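Local structure of citrate lyase subunit beta-like protein (Mycobacterium tuberculosis H37Rv, 6AS5) at residues D42-V47 against R72-G77. The protein is a magnesium-dependent lyase of the HpcH/HpaI aldolase family, works as a homotrimer and may play a role in fatty acid biosynthesis. Residues are numbered along the deposited sequence; the frame is centred on the assembly and turned at random.
Sequences DLEDGV and RINAGG. With COA (coenzyme A), chain E; AAE (acetoacetic acid), chain F.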
# COMPACT_ATOMS: atom_id res chain seq x y z
N ASP A 42 -7.89 29.52 -3.11
CA ASP A 42 -8.47 28.67 -2.07
C ASP A 42 -9.59 29.33 -1.28
O ASP A 42 -9.41 30.39 -0.70
CB ASP A 42 -7.39 28.20 -1.10
CG ASP A 42 -7.92 27.23 -0.07
OD1 ASP A 42 -8.91 26.51 -0.39
OD2 ASP A 42 -7.37 27.19 1.05
N LEU A 43 -10.76 28.69 -1.27
CA LEU A 43 -11.85 29.10 -0.40
C LEU A 43 -11.96 28.22 0.85
O LEU A 43 -12.74 28.52 1.76
CB LEU A 43 -13.19 29.10 -1.15
CG LEU A 43 -13.33 30.07 -2.33
CD1 LEU A 43 -14.49 29.64 -3.21
CD2 LEU A 43 -13.52 31.51 -1.86
N GLU A 44 -11.19 27.13 0.89
CA GLU A 44 -11.27 26.19 2.00
C GLU A 44 -10.37 26.51 3.20
O GLU A 44 -10.43 27.60 3.75
CB GLU A 44 -11.06 24.74 1.54
CG GLU A 44 -11.94 23.76 2.32
CD GLU A 44 -11.16 22.57 2.84
OE1 GLU A 44 -9.91 22.61 2.77
OE2 GLU A 44 -11.79 21.60 3.30
N ASP A 45 -9.56 25.54 3.62
CA ASP A 45 -8.85 25.65 4.90
C ASP A 45 -7.94 26.86 5.01
O ASP A 45 -7.67 27.33 6.11
CB ASP A 45 -8.08 24.37 5.22
CG ASP A 45 -9.00 23.20 5.52
OD1 ASP A 45 -10.21 23.45 5.64
OD2 ASP A 45 -8.52 22.05 5.65
N GLY A 46 -7.49 27.37 3.86
CA GLY A 46 -6.60 28.52 3.84
C GLY A 46 -7.24 29.77 4.44
O GLY A 46 -6.54 30.65 4.93
N VAL A 47 -8.57 29.83 4.40
CA VAL A 47 -9.33 30.99 4.86
C VAL A 47 -10.25 30.64 6.02
O VAL A 47 -11.03 29.68 5.94
CB VAL A 47 -10.22 31.53 3.74
CG1 VAL A 47 -10.70 32.93 4.07
CG2 VAL A 47 -9.47 31.51 2.41
N ARG A 72 -10.13 25.97 -5.34
CA ARG A 72 -10.49 24.97 -4.34
C ARG A 72 -11.71 25.42 -3.56
O ARG A 72 -11.65 26.40 -2.81
CB ARG A 72 -9.34 24.65 -3.38
CG ARG A 72 -9.68 23.50 -2.42
CD ARG A 72 -8.47 22.96 -1.67
NE ARG A 72 -8.19 23.78 -0.50
CZ ARG A 72 -7.46 23.40 0.54
NH1 ARG A 72 -6.90 22.19 0.60
NH2 ARG A 72 -7.29 24.25 1.55
N ILE A 73 -12.83 24.73 -3.76
CA ILE A 73 -14.05 25.06 -3.05
C ILE A 73 -14.08 24.27 -1.75
O ILE A 73 -13.10 23.62 -1.39
CB ILE A 73 -15.31 24.77 -3.89
CG1 ILE A 73 -15.44 23.27 -4.20
CG2 ILE A 73 -15.29 25.56 -5.19
CD1 ILE A 73 -16.59 22.96 -5.16
N ASN A 74 -15.19 24.35 -1.03
CA ASN A 74 -15.37 23.56 0.19
C ASN A 74 -15.97 22.17 -0.09
O ASN A 74 -16.42 21.88 -1.20
CB ASN A 74 -16.20 24.35 1.22
CG ASN A 74 -15.42 25.52 1.83
OD1 ASN A 74 -14.58 25.33 2.72
ND2 ASN A 74 -15.68 26.73 1.34
N ALA A 75 -15.96 21.30 0.92
CA ALA A 75 -16.33 19.91 0.73
C ALA A 75 -17.84 19.74 0.51
O ALA A 75 -18.63 20.60 0.88
CB ALA A 75 -15.88 19.07 1.91
N GLY A 76 -18.24 18.63 -0.11
CA GLY A 76 -19.64 18.36 -0.38
C GLY A 76 -20.51 18.28 0.87
O GLY A 76 -20.08 17.79 1.91
N GLY A 77 -21.74 18.77 0.75
CA GLY A 77 -22.68 18.76 1.86
C GLY A 77 -22.53 19.91 2.85
O GLY A 77 -23.29 19.99 3.81
N1A COA E . 0.71 33.29 -2.88
C2A COA E . 1.20 34.43 -3.39
N3A COA E . 2.25 35.07 -2.83
C4A COA E . 2.82 34.58 -1.72
C5A COA E . 2.34 33.40 -1.15
C6A COA E . 1.26 32.76 -1.76
N6A COA E . 0.73 31.49 -1.17
N7A COA E . 3.10 33.13 -0.06
C8A COA E . 4.01 34.11 0.05
N9A COA E . 3.85 34.99 -0.95
C1B COA E . 4.65 36.16 -1.20
C2B COA E . 4.35 37.30 -0.34
O2B COA E . 3.40 38.10 -0.95
C3B COA E . 5.59 38.02 -0.33
O3B COA E . 5.67 38.70 -1.53
P3B COA E . 6.34 40.10 -1.56
O7A COA E . 7.48 40.13 -0.56
O8A COA E . 5.30 41.14 -1.23
O9A COA E . 6.91 40.36 -2.95
C4B COA E . 6.60 36.97 -0.32
O4B COA E . 5.98 35.84 -0.97
C5B COA E . 7.01 36.62 1.03
O5B COA E . 6.07 36.13 1.90
P1A COA E . 6.48 35.46 3.24
O1A COA E . 6.79 36.53 4.23
O2A COA E . 7.66 34.56 3.04
O3A COA E . 5.31 34.59 3.76
P2A COA E . 4.06 35.23 4.48
O4A COA E . 4.26 35.25 5.97
O5A COA E . 3.80 36.58 3.91
O6A COA E . 2.84 34.31 4.21
CBP COA E . 1.70 32.18 4.16
CCP COA E . 2.98 32.95 4.43
CDP COA E . 0.52 32.90 4.82
CEP COA E . 1.79 30.74 4.62
CAP COA E . 1.55 32.18 2.62
OAP COA E . 2.70 31.58 2.14
C9P COA E . 0.37 31.37 2.14
O9P COA E . -0.77 31.84 2.16
N8P COA E . 0.64 30.03 1.72
C7P COA E . -0.42 29.14 1.24
C6P COA E . -1.58 28.94 2.17
C5P COA E . -2.71 28.13 1.59
O5P COA E . -3.28 28.49 0.55
N4P COA E . -3.12 26.93 2.26
C3P COA E . -4.19 26.20 1.66
C2P COA E . -3.80 24.83 1.15
S1P COA E . -2.45 24.04 2.02
O1 AAE F . -2.84 17.63 3.78
C2 AAE F . -3.72 18.53 3.69
O3 AAE F . -4.85 18.35 4.22
C4 AAE F . -3.41 19.81 2.97
C5 AAE F . -4.16 20.18 1.72
O8 AAE F . -5.37 20.27 1.73
C9 AAE F . -3.41 20.46 0.47
O HOH W 1 -14.51 21.91 3.72
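R72, a substrate-binding residue, and D42 end neighbouring parallel strands of the TIM barrel, at the end where substrate binds; the loop after D42 runs past the bound magnesium ion (D45 side chain about 4 Å away). The R72 side chain runs alongside that of D42 and grips it side-on: R72 NE donates to D42 OD1 at 2.8 Å, almost straight (167°), and R72 NH2 to D42 OD2 at 3.0 Å. Both nitrogens meet the carboxylate from above its plane; on the other side E44 N donates to OD1 from out of the plane, closing an Asx turn, and G46 N to OD2 almost along the C-O axis. These four bonds fix the carboxylate's rotation. Over one guanidinium face lies E44 OE1, 3.3 Å from R72 NH2 with no N-H pointing at it, while coenzyme A C2P lies over the other. A bend at chi3 (83°) brings R72 NH1 beside acetoacetate O8, its weak acceptor. R72 O accepts from L43 N, part of the parallel D42-R72 bridge. I73 turns away to pack against helix 79-88, but its carbonyl O touches E44 CB. N74 ND2, held mainly by D84, adds a weak bond to L43 O. Beyond it, a water accepts from A75 N and donates to E44 OE2 (2.8 Å), which also pairs with K100 NZ.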